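Local structure of glycosyl hydrolase family 2, TIM barrel domain protein (Parabacteroides merdae ATCC 43184, 6DXU) at residues D[47-50]-D[51-54]; D[589-593]-D[594-598]; D[626-629]-D[630-634]. The protein probably hydrolyses beta-glucuronides, as a gut bacterial beta-glucuronidase of glycoside hydrolase family 2. One frame throughout, in Å; residues are numbered along the deposited sequence.

The three contacts are all local but sit in very different places. Interaction 1 is a short helical turn in the sugar-binding domain, its centre about 38 Å from the centre of the chain, and its polar side chains bond to a second subunit. Interaction 2, fully buried, is a loop leaving a TIM-barrel strand, and rests on apolar and aromatic side-chain contacts. Interaction 3 is the partly buried end of helix 623-632, where backbone and hydroxyl bonds add to aromatic packing. Interactions 2 and 3 touch: Tyr-590 and Phe-628 meet edge-to-face. Interaction 1 is remote from both, its centre about 42 Å from that of interaction 2 and about 57 Å from that of interaction 3.

Interaction 1 of 3, residues D[47-50]-D[51-54]; sequences IWEA and VRPA
Trp-48 and Arg-52 carry the apolar half of this helical turn: the indole lies over the base of the arginine side chain, with Arg-52 CB 3.5 Å from the centroid of the Trp-48 five-membered ring in a CH-pi contact. The guanidinium is turned 81° from the indole plane. Val-51 CG2 packs 3.8 Å from Trp-48 CE3, and Pro-53 CD comes within 3.9 Å of Trp-48 CZ2. A broad indole suits a place where one ring serves three successive residues. The turn belongs to the sugar-binding domain, Val-51 packing on Pro-163 and Ser-165 of strand 162-169.

Backbone hydrogen bonds converge on a single carbonyl. Val-51 N reaches Trp-48 O at 3.2 Å from above the carbonyl plane, and Arg-52 N adds a weak bond to the same Trp-48 O at 2.8 Å.

The far end of the same arginine supplies the charge. Arg-52 CG sits between its backbone N and carbonyl carbon (chi1 64°), and the extended chain runs beside Glu-49, whose CG lies over the guanidinium face. Glu-49 OE2 and Arg-52 NH2 form a salt bridge at 3.6 Å, but the oxygen is well out of the guanidinium plane, so the attraction is electrostatic and no N-H points at it. Hydrogen bonding between the two runs through water: one molecule, in the plane of the guanidinium, accepts from Arg-52 NE and also binds Glu-49 O, while another joins Arg-52 NH2 to Glu-49 OE2.

At the interface, Trp-48 NE1 bonds to Asn-435 of the second subunit, Arg-52 NH1 to its Asn-435 and Asp-436, and Glu-49 OE1 to its Arg-172 and to Gly-45 of the same chain. The chemistry implies a turn that orders its arginine and glutamate through charge and water and presents them to a second subunit.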
ATOM      1  N   ILE D  47       1.519 -10.842 -16.917  1.00 19.29           N
ATOM      2  CA  ILE D  47       1.772 -12.282 -17.049  1.00 20.76           C
ATOM      3  C   ILE D  47       0.922 -12.888 -18.161  1.00 20.39           C
ATOM      4  O   ILE D  47       1.328 -13.865 -18.798  1.00 18.00           O
ATOM      5  CB  ILE D  47       1.543 -13.004 -15.696  1.00 19.65           C
ATOM      6  CG1 ILE D  47       1.913 -14.500 -15.780  1.00 19.45           C
ATOM      7  CG2 ILE D  47       0.112 -12.850 -15.243  1.00 18.60           C
ATOM      8  CD1 ILE D  47       3.338 -14.772 -16.269  1.00 19.16           C
ATOM      9  N   TRP D  48      -0.252 -12.309 -18.437  1.00 17.83           N
ATOM     10  CA  TRP D  48      -1.097 -12.860 -19.496  1.00 20.38           C
ATOM     11  C   TRP D  48      -0.370 -12.933 -20.844  1.00 19.12           C
ATOM     12  O   TRP D  48      -0.635 -13.838 -21.649  1.00 18.26           O
ATOM     13  CB  TRP D  48      -2.379 -12.034 -19.625  1.00 16.51           C
ATOM     14  CG  TRP D  48      -3.341 -12.616 -20.632  1.00 18.90           C
ATOM     15  CD1 TRP D  48      -3.808 -12.011 -21.766  1.00 19.11           C
ATOM     16  CD2 TRP D  48      -3.971 -13.901 -20.571  1.00 18.51           C
ATOM     17  NE1 TRP D  48      -4.679 -12.850 -22.425  1.00 19.35           N
ATOM     18  CE2 TRP D  48      -4.786 -14.021 -21.720  1.00 20.05           C
ATOM     19  CE3 TRP D  48      -3.901 -14.978 -19.674  1.00 19.05           C
ATOM     20  CZ2 TRP D  48      -5.536 -15.165 -21.991  1.00 21.36           C
ATOM     21  CZ3 TRP D  48      -4.644 -16.113 -19.943  1.00 22.78           C
ATOM     22  CH2 TRP D  48      -5.448 -16.202 -21.094  1.00 24.19           C
ATOM     23  N   GLU D  49       0.533 -11.989 -21.124  1.00 18.86           N
ATOM     24  CA  GLU D  49       1.228 -12.018 -22.404  1.00 17.60           C
ATOM     25  C   GLU D  49       2.119 -13.246 -22.540  1.00 21.75           C
ATOM     26  O   GLU D  49       2.403 -13.671 -23.665  1.00 19.70           O
ATOM     27  CB  GLU D  49       2.056 -10.742 -22.605  1.00 18.74           C
ATOM     28  CG  GLU D  49       1.198  -9.471 -22.789  1.00 20.31           C
ATOM     29  CD  GLU D  49       1.984  -8.295 -23.376  1.00 24.55           C
ATOM     30  OE1 GLU D  49       3.199  -8.195 -23.112  1.00 23.28           O
ATOM     31  OE2 GLU D  49       1.370  -7.443 -24.065  1.00 27.31           O
ATOM     32  N   ALA D  50       2.565 -13.826 -21.431  1.00 19.10           N
ATOM     33  CA  ALA D  50       3.418 -15.001 -21.512  1.00 19.00           C
ATOM     34  C   ALA D  50       2.646 -16.276 -21.823  1.00 24.20           C
ATOM     35  O   ALA D  50       3.245 -17.228 -22.354  1.00 24.11           O
ATOM     36  CB  ALA D  50       4.199 -15.191 -20.204  1.00 20.26           C
ATOM     37  N   VAL D  51       1.348 -16.322 -21.518  1.00 18.99           N
ATOM     38  CA  VAL D  51       0.575 -17.562 -21.559  1.00 18.27           C
ATOM     39  C   VAL D  51      -0.667 -17.473 -22.439  1.00 21.33           C
ATOM     40  O   VAL D  51      -1.364 -18.482 -22.608  1.00 21.24           O
ATOM     41  CB  VAL D  51       0.175 -18.013 -20.140  1.00 20.58           C
ATOM     42  CG1 VAL D  51       1.423 -18.293 -19.302  1.00 20.54           C
ATOM     43  CG2 VAL D  51      -0.715 -16.959 -19.470  1.00 19.56           C
ATOM     44  N   ARG D  52      -0.973 -16.310 -23.015  1.00 19.59           N
ATOM     45  CA  ARG D  52      -2.203 -16.174 -23.783  1.00 20.36           C
ATOM     46  C   ARG D  52      -2.114 -16.925 -25.115  1.00 21.84           C
ATOM     47  O   ARG D  52      -1.022 -17.138 -25.652  1.00 21.10           O
ATOM     48  CB  ARG D  52      -2.500 -14.695 -24.048  1.00 19.27           C
ATOM     49  CG  ARG D  52      -1.459 -13.978 -24.924  1.00 18.35           C
ATOM     50  CD  ARG D  52      -1.842 -12.507 -25.036  1.00 18.49           C
ATOM     51  NE  ARG D  52      -0.845 -11.694 -25.721  1.00 18.35           N
ATOM     52  CZ  ARG D  52      -0.974 -10.382 -25.879  1.00 20.88           C
ATOM     53  NH1 ARG D  52      -2.059  -9.771 -25.413  1.00 19.00           N
ATOM     54  NH2 ARG D  52      -0.024  -9.684 -26.484  1.00 18.51           N
ATOM     55  N   PRO D  53      -3.258 -17.327 -25.680  1.00 20.80           N
ATOM     56  CA  PRO D  53      -3.227 -17.937 -27.018  1.00 24.55           C
ATOM     57  C   PRO D  53      -2.651 -16.966 -28.045  1.00 23.38           C
ATOM     58  O   PRO D  53      -2.913 -15.759 -28.005  1.00 23.18           O
ATOM     59  CB  PRO D  53      -4.701 -18.253 -27.316  1.00 23.64           C
ATOM     60  CG  PRO D  53      -5.440 -18.091 -26.028  1.00 26.99           C
ATOM     61  CD  PRO D  53      -4.620 -17.208 -25.134  1.00 21.67           C
ATOM     62  N   ALA D  54      -1.856 -17.508 -28.971  1.00 23.30           N
ATOM     63  CA  ALA D  54      -1.167 -16.709 -29.979  1.00 23.14           C
ATOM     64  C   ALA D  54      -1.128 -17.502 -31.276  1.00 29.65           C
ATOM     65  O   ALA D  54      -0.412 -18.504 -31.363  1.00 33.63           O
ATOM     66  CB  ALA D  54       0.249 -16.347 -29.517  1.00 24.10           C
TER
HETATM   67  O   HOH W   1       1.557 -13.153 -26.471  1.00 20.72           O
HETATM   68  O   HOH W   2      -0.667  -6.822 -25.810  1.00 21.22           O
HETATM   69  O   HOH W   3       1.312 -15.952 -25.709  1.00 32.80           O

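Interaction 2 of 3, residues D[589-593]-D[594-598]; sequences AYWPF and KDFST
Phe-596 is met by Pro-592 at its ring edge and by the indole of Trp-591 obliquely. Phe-596 CZ lies 3.7 Å from Trp-591 CZ2, the two ring planes standing 88° apart, with Trp-591 NE1 near the plane of the phenyl ring. Pro-592 CG arrives 3.7 Å from Phe-596 CE2 and rests 3.3 Å from Lys-594 O. Two torsions bring these groups together: the peptide before Pro-592 is cis, which bends the chain sharply after Trp-591, and Phe-596 CG sits between its backbone N and carbonyl carbon (chi1 65°).

Were Trp-591 replaced by an alanine, the CZ end of the Phe-596 ring would probably lose its aromatic neighbour and become freer to shift.

Further out, Asn-610 touches both rings, and His-333 meets that of Phe-596. Phe-593 packs instead into helix 345-357. Lys-594 NZ pairs with Glu-351 and the carbonyl of Asp-335, Asp-595 with Lys-622.

This loop follows strand 587-589 at the C-terminal end of the barrel strands, the end that carries the active site in TIM-barrel enzymes. Its shape owes much to the cis proline, the apolar contacts and backbone bonds to Gly-329 and Trp-515, while its buried charges find partners beyond it.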
ATOM      1  N   ALA D 589      46.097 -13.262  -1.552  1.00 22.15           N
ATOM      2  CA  ALA D 589      45.328 -13.757  -2.684  1.00 21.78           C
ATOM      3  C   ALA D 589      45.501 -12.804  -3.860  1.00 19.24           C
ATOM      4  O   ALA D 589      45.100 -11.634  -3.779  1.00 21.97           O
ATOM      5  CB  ALA D 589      43.848 -13.919  -2.307  1.00 21.08           C
ATOM      6  N   TYR D 590      46.097 -13.309  -4.943  1.00 20.68           N
ATOM      7  CA  TYR D 590      46.204 -12.557  -6.191  1.00 18.81           C
ATOM      8  C   TYR D 590      44.809 -12.250  -6.745  1.00 19.78           C
ATOM      9  O   TYR D 590      43.884 -13.059  -6.619  1.00 21.55           O
ATOM     10  CB  TYR D 590      47.027 -13.375  -7.203  1.00 17.85           C
ATOM     11  CG  TYR D 590      47.282 -12.626  -8.493  1.00 19.73           C
ATOM     12  CD1 TYR D 590      46.321 -12.611  -9.507  1.00 20.31           C
ATOM     13  CD2 TYR D 590      48.461 -11.909  -8.690  1.00 20.90           C
ATOM     14  CE1 TYR D 590      46.518 -11.889 -10.674  1.00 19.42           C
ATOM     15  CE2 TYR D 590      48.677 -11.191  -9.874  1.00 20.23           C
ATOM     16  CZ  TYR D 590      47.694 -11.184 -10.858  1.00 21.80           C
ATOM     17  OH  TYR D 590      47.868 -10.464 -12.035  1.00 21.88           O
ATOM     18  N   TRP D 591      44.656 -11.077  -7.379  1.00 19.97           N
ATOM     19  CA  TRP D 591      43.381 -10.668  -7.982  1.00 20.03           C
ATOM     20  C   TRP D 591      43.497 -10.494  -9.495  1.00 19.64           C
ATOM     21  O   TRP D 591      44.199  -9.577  -9.950  1.00 20.44           O
ATOM     22  CB  TRP D 591      42.862  -9.352  -7.376  1.00 17.49           C
ATOM     23  CG  TRP D 591      41.606  -8.886  -8.076  1.00 21.39           C
ATOM     24  CD1 TRP D 591      41.521  -8.128  -9.217  1.00 23.31           C
ATOM     25  CD2 TRP D 591      40.253  -9.205  -7.708  1.00 21.82           C
ATOM     26  NE1 TRP D 591      40.192  -7.948  -9.572  1.00 23.44           N
ATOM     27  CE2 TRP D 591      39.399  -8.590  -8.655  1.00 23.27           C
ATOM     28  CE3 TRP D 591      39.684  -9.922  -6.653  1.00 22.65           C
ATOM     29  CZ2 TRP D 591      38.012  -8.694  -8.585  1.00 22.70           C
ATOM     30  CZ3 TRP D 591      38.293 -10.024  -6.584  1.00 20.83           C
ATOM     31  CH2 TRP D 591      37.478  -9.406  -7.545  1.00 24.32           C
ATOM     32  N   PRO D 592      42.790 -11.275 -10.323  1.00 18.70           N
ATOM     33  CA  PRO D 592      42.065 -12.513 -10.056  1.00 19.55           C
ATOM     34  C   PRO D 592      42.777 -13.670 -10.734  1.00 21.40           C
ATOM     35  O   PRO D 592      43.819 -13.482 -11.376  1.00 22.56           O
ATOM     36  CB  PRO D 592      40.732 -12.276 -10.745  1.00 20.41           C
ATOM     37  CG  PRO D 592      41.190 -11.606 -12.052  1.00 17.95           C
ATOM     38  CD  PRO D 592      42.418 -10.748 -11.653  1.00 19.42           C
ATOM     39  N   PHE D 593      42.178 -14.855 -10.657  1.00 20.80           N
ATOM     40  CA  PHE D 593      42.705 -15.983 -11.415  1.00 20.69           C
ATOM     41  C   PHE D 593      42.518 -15.780 -12.915  1.00 23.88           C
ATOM     42  O   PHE D 593      43.436 -16.039 -13.709  1.00 21.23           O
ATOM     43  CB  PHE D 593      42.018 -17.267 -10.965  1.00 21.16           C
ATOM     44  CG  PHE D 593      42.548 -18.500 -11.626  1.00 21.58           C
ATOM     45  CD1 PHE D 593      43.867 -18.875 -11.452  1.00 20.09           C
ATOM     46  CD2 PHE D 593      41.720 -19.296 -12.400  1.00 19.16           C
ATOM     47  CE1 PHE D 593      44.361 -20.025 -12.042  1.00 20.97           C
ATOM     48  CE2 PHE D 593      42.197 -20.444 -12.987  1.00 22.62           C
ATOM     49  CZ  PHE D 593      43.522 -20.819 -12.810  1.00 22.40           C
ATOM     50  N   LYS D 594      41.319 -15.358 -13.326  1.00 18.66           N
ATOM     51  CA  LYS D 594      40.941 -15.329 -14.734  1.00 19.30           C
ATOM     52  C   LYS D 594      40.399 -13.959 -15.112  1.00 22.17           C
ATOM     53  O   LYS D 594      39.616 -13.366 -14.355  1.00 20.88           O
ATOM     54  CB  LYS D 594      39.895 -16.418 -15.032  1.00 20.34           C
ATOM     55  CG  LYS D 594      39.514 -16.551 -16.500  1.00 21.24           C
ATOM     56  CD  LYS D 594      38.474 -17.640 -16.699  1.00 21.50           C
ATOM     57  CE  LYS D 594      37.072 -17.099 -16.328  1.00 21.67           C
ATOM     58  NZ  LYS D 594      36.045 -18.196 -16.218  1.00 21.29           N
ATOM     59  N   ASP D 595      40.821 -13.457 -16.285  1.00 19.81           N
ATOM     60  CA  ASP D 595      40.234 -12.229 -16.840  1.00 19.21           C
ATOM     61  C   ASP D 595      38.713 -12.294 -16.764  1.00 20.26           C
ATOM     62  O   ASP D 595      38.115 -13.342 -17.034  1.00 20.11           O
ATOM     63  CB  ASP D 595      40.633 -12.044 -18.315  1.00 21.60           C
ATOM     64  CG  ASP D 595      42.099 -11.635 -18.516  1.00 25.50           C
ATOM     65  OD1 ASP D 595      42.836 -11.370 -17.536  1.00 21.35           O
ATOM     66  OD2 ASP D 595      42.507 -11.576 -19.696  1.00 24.71           O
ATOM     67  N   PHE D 596      38.082 -11.162 -16.429  1.00 17.78           N
ATOM     68  CA  PHE D 596      36.633 -11.091 -16.321  1.00 21.57           C
ATOM     69  C   PHE D 596      36.155  -9.725 -16.789  1.00 17.66           C
ATOM     70  O   PHE D 596      36.897  -8.738 -16.778  1.00 20.58           O
ATOM     71  CB  PHE D 596      36.152 -11.334 -14.886  1.00 23.17           C
ATOM     72  CG  PHE D 596      36.594 -10.274 -13.929  1.00 18.35           C
ATOM     73  CD1 PHE D 596      35.799  -9.164 -13.672  1.00 21.07           C
ATOM     74  CD2 PHE D 596      37.826 -10.375 -13.305  1.00 19.81           C
ATOM     75  CE1 PHE D 596      36.220  -8.180 -12.791  1.00 19.92           C
ATOM     76  CE2 PHE D 596      38.268  -9.393 -12.436  1.00 18.70           C
ATOM     77  CZ  PHE D 596      37.447  -8.290 -12.169  1.00 22.61           C
ATOM     78  N   SER D 597      34.888  -9.674 -17.184  1.00 19.21           N
ATOM     79  CA  SER D 597      34.327  -8.448 -17.734  1.00 17.81           C
ATOM     80  C   SER D 597      33.911  -7.468 -16.641  1.00 20.68           C
ATOM     81  O   SER D 597      33.455  -7.857 -15.563  1.00 19.03           O
ATOM     82  CB  SER D 597      33.129  -8.764 -18.632  1.00 17.72           C
ATOM     83  OG  SER D 597      32.510  -7.556 -19.076  1.00 19.95           O
ATOM     84  N   THR D 598      34.083  -6.177 -16.928  1.00 17.82           N
ATOM     85  CA  THR D 598      33.694  -5.112 -16.017  1.00 15.97           C
ATOM     86  C   THR D 598      33.153  -3.922 -16.808  1.00 19.20           C
ATOM     87  O   THR D 598      33.726  -3.548 -17.853  1.00 17.95           O
ATOM     88  CB  THR D 598      34.873  -4.667 -15.128  1.00 18.36           C
ATOM     89  OG1 THR D 598      34.518  -3.467 -14.445  1.00 21.92           O
ATOM     90  CG2 THR D 598      36.125  -4.410 -15.957  1.00 20.92           C
TER

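Interaction 3 of 3, residues D[626-629]-D[630-634]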
ATOM      1  N   TYR D 626      52.356 -19.816 -15.164  1.00 24.94           N
ATOM      2  CA  TYR D 626      53.495 -20.690 -14.891  1.00 20.90           C
ATOM      3  C   TYR D 626      54.411 -20.123 -13.823  1.00 21.97           C
ATOM      4  O   TYR D 626      55.147 -20.890 -13.184  1.00 24.17           O
ATOM      5  CB  TYR D 626      54.252 -20.944 -16.195  1.00 19.99           C
ATOM      6  CG  TYR D 626      53.318 -21.558 -17.197  1.00 22.66           C
ATOM      7  CD1 TYR D 626      53.020 -22.913 -17.143  1.00 22.38           C
ATOM      8  CD2 TYR D 626      52.661 -20.777 -18.128  1.00 22.27           C
ATOM      9  CE1 TYR D 626      52.129 -23.479 -18.034  1.00 24.25           C
ATOM     10  CE2 TYR D 626      51.777 -21.332 -19.017  1.00 24.33           C
ATOM     11  CZ  TYR D 626      51.513 -22.676 -18.965  1.00 24.39           C
ATOM     12  OH  TYR D 626      50.625 -23.224 -19.858  1.00 30.48           O
ATOM     13  N   VAL D 627      54.358 -18.810 -13.591  1.00 22.27           N
ATOM     14  CA  VAL D 627      55.129 -18.240 -12.493  1.00 23.90           C
ATOM     15  C   VAL D 627      54.618 -18.793 -11.166  1.00 23.34           C
ATOM     16  O   VAL D 627      55.378 -19.359 -10.373  1.00 24.61           O
ATOM     17  CB  VAL D 627      55.071 -16.704 -12.529  1.00 22.04           C
ATOM     18  CG1 VAL D 627      55.972 -16.121 -11.425  1.00 25.59           C
ATOM     19  CG2 VAL D 627      55.436 -16.163 -13.906  1.00 17.84           C
ATOM     20  N   PHE D 628      53.306 -18.665 -10.928  1.00 23.92           N
ATOM     21  CA  PHE D 628      52.696 -19.249  -9.734  1.00 24.92           C
ATOM     22  C   PHE D 628      52.982 -20.743  -9.645  1.00 21.49           C
ATOM     23  O   PHE D 628      53.399 -21.247  -8.599  1.00 23.36           O
ATOM     24  CB  PHE D 628      51.185 -18.999  -9.742  1.00 23.28           C
ATOM     25  CG  PHE D 628      50.783 -17.624  -9.273  1.00 21.61           C
ATOM     26  CD1 PHE D 628      50.821 -17.295  -7.923  1.00 24.52           C
ATOM     27  CD2 PHE D 628      50.345 -16.665 -10.173  1.00 21.57           C
ATOM     28  CE1 PHE D 628      50.442 -16.029  -7.491  1.00 20.77           C
ATOM     29  CE2 PHE D 628      49.967 -15.404  -9.743  1.00 21.80           C
ATOM     30  CZ  PHE D 628      50.016 -15.083  -8.405  1.00 23.19           C
ATOM     31  N   GLN D 629      52.772 -21.471 -10.744  1.00 23.47           N
ATOM     32  CA  GLN D 629      52.929 -22.920 -10.697  1.00 22.72           C
ATOM     33  C   GLN D 629      54.356 -23.305 -10.326  1.00 21.16           C
ATOM     34  O   GLN D 629      54.572 -24.272  -9.581  1.00 24.23           O
ATOM     35  CB  GLN D 629      52.539 -23.531 -12.041  1.00 22.73           C
ATOM     36  CG  GLN D 629      52.438 -25.038 -12.044  1.00 25.13           C
ATOM     37  CD  GLN D 629      51.985 -25.563 -13.385  1.00 27.84           C
ATOM     38  OE1 GLN D 629      52.608 -25.287 -14.409  1.00 28.12           O
ATOM     39  NE2 GLN D 629      50.895 -26.320 -13.393  1.00 29.14           N
ATOM     40  N   SER D 630      55.341 -22.527 -10.793  1.00 24.46           N
ATOM     41  CA  SER D 630      56.742 -22.864 -10.534  1.00 22.39           C
ATOM     42  C   SER D 630      57.116 -22.675  -9.069  1.00 25.51           C
ATOM     43  O   SER D 630      58.024 -23.356  -8.560  1.00 25.90           O
ATOM     44  CB  SER D 630      57.657 -22.014 -11.419  1.00 21.19           C
ATOM     45  OG  SER D 630      57.654 -20.653 -11.018  1.00 22.17           O
ATOM     46  N   TYR D 631      56.434 -21.762  -8.382  1.00 21.06           N
ATOM     47  CA  TYR D 631      56.669 -21.489  -6.973  1.00 23.91           C
ATOM     48  C   TYR D 631      55.823 -22.345  -6.045  1.00 27.11           C
ATOM     49  O   TYR D 631      56.232 -22.580  -4.906  1.00 25.98           O
ATOM     50  CB  TYR D 631      56.378 -20.023  -6.667  1.00 23.96           C
ATOM     51  CG  TYR D 631      57.523 -19.057  -6.870  1.00 24.85           C
ATOM     52  CD1 TYR D 631      57.647 -18.343  -8.054  1.00 25.51           C
ATOM     53  CD2 TYR D 631      58.436 -18.809  -5.853  1.00 25.91           C
ATOM     54  CE1 TYR D 631      58.656 -17.423  -8.231  1.00 23.49           C
ATOM     55  CE2 TYR D 631      59.456 -17.908  -6.020  1.00 28.47           C
ATOM     56  CZ  TYR D 631      59.560 -17.214  -7.217  1.00 29.34           C
ATOM     57  OH  TYR D 631      60.568 -16.303  -7.395  1.00 29.01           O
ATOM     58  N   TRP D 632      54.654 -22.806  -6.494  1.00 24.04           N
ATOM     59  CA  TRP D 632      53.623 -23.302  -5.593  1.00 24.93           C
ATOM     60  C   TRP D 632      53.346 -24.799  -5.702  1.00 25.86           C
ATOM     61  O   TRP D 632      52.530 -25.315  -4.930  1.00 26.55           O
ATOM     62  CB  TRP D 632      52.314 -22.523  -5.833  1.00 22.36           C
ATOM     63  CG  TRP D 632      52.290 -21.147  -5.207  1.00 22.77           C
ATOM     64  CD1 TRP D 632      53.296 -20.539  -4.505  1.00 26.36           C
ATOM     65  CD2 TRP D 632      51.193 -20.214  -5.219  1.00 22.08           C
ATOM     66  NE1 TRP D 632      52.889 -19.295  -4.074  1.00 24.20           N
ATOM     67  CE2 TRP D 632      51.606 -19.069  -4.502  1.00 24.06           C
ATOM     68  CE3 TRP D 632      49.906 -20.241  -5.763  1.00 23.82           C
ATOM     69  CZ2 TRP D 632      50.766 -17.955  -4.304  1.00 22.06           C
ATOM     70  CZ3 TRP D 632      49.072 -19.132  -5.570  1.00 18.91           C
ATOM     71  CH2 TRP D 632      49.511 -18.006  -4.853  1.00 19.36           C
ATOM     72  N   THR D 633      53.986 -25.516  -6.623  1.00 22.33           N
ATOM     73  CA  THR D 633      53.686 -26.928  -6.819  1.00 24.95           C
ATOM     74  C   THR D 633      54.969 -27.746  -6.769  1.00 30.69           C
ATOM     75  O   THR D 633      56.070 -27.227  -6.978  1.00 25.42           O
ATOM     76  CB  THR D 633      52.978 -27.193  -8.153  1.00 24.18           C
ATOM     77  OG1 THR D 633      53.852 -26.844  -9.235  1.00 27.14           O
ATOM     78  CG2 THR D 633      51.684 -26.365  -8.255  1.00 22.21           C
ATOM     79  N   GLU D 634      54.805 -29.044  -6.494  1.00 25.92           N
ATOM     80  CA  GLU D 634      55.938 -29.963  -6.505  1.00 32.62           C
ATOM     81  C   GLU D 634      55.999 -30.856  -7.740  1.00 32.13           C
ATOM     82  O   GLU D 634      57.068 -31.410  -8.027  1.00 33.05           O
ATOM     83  CB  GLU D 634      55.932 -30.835  -5.244  1.00 35.30           C
ATOM     84  CG  GLU D 634      55.911 -30.008  -3.967  1.00 38.78           C
ATOM     85  CD  GLU D 634      57.293 -29.498  -3.599  1.00 54.19           C
ATOM     86  OE1 GLU D 634      57.400 -28.762  -2.591  1.00 62.35           O
ATOM     87  OE2 GLU D 634      58.271 -29.824  -4.320  1.00 51.93           O
TER
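Phe-628 and Trp-632, one helical turn apart, make the tight part of this contact. Their side chains lie alongside each other and point the same way, with Phe-628 CD1 over one face of the indole, toward its rim, and only 3.4 Å from Trp-632 CH2. The planes are 57° apart and the phenyl centroid is 4.7 Å from that of the indole six-membered ring, an oblique pairing. The buried phenyl also packs on Ile-572 and Leu-576 of helix 565-579, an apolar niche that suits phenylalanine, whereas the larger tryptophan is partly exposed.

Ser-630 is buried too. With OG between the backbone N and the carbonyl carbon (chi1 70°), Ser-630 OG donates to Val-627 O at 2.7 Å. The same carbonyl accepts from Tyr-631 N at 3.3 Å, so two donors grip Val-627 O. A small hydroxyl fits here because it can bond back to its own helix, where it touches Tyr-661 of strand 655-662.

The packing on the Val-627 side is looser: Val-627 CG1 stands 4.4 Å from Tyr-631 CE1, and Tyr-631 OH reaches out to Asp-573. Helix 623-632 lies between helix 565-579 and strand 655-662, Val-627 touching both Ile-572 and Tyr-661.

Toward the partly exposed side, Gln-629 and Thr-633 meet mainly through polar atoms. Thr-633 is the first residue to leave helical geometry; with OG1 between the backbone N and the carbonyl carbon (chi1 64°), it donates to Gln-629 O at 2.7 Å. The Gln-629 amide leads away, NE2 bonding to the carbonyl of Asp-357.

The serine thus simply satisfies its own buried hydroxyl, whereas close to the C-terminal end threonine supplies a short bond to a carbonyl that receives only weak ones from the main chain, and aromatic surfaces fix the buried flank.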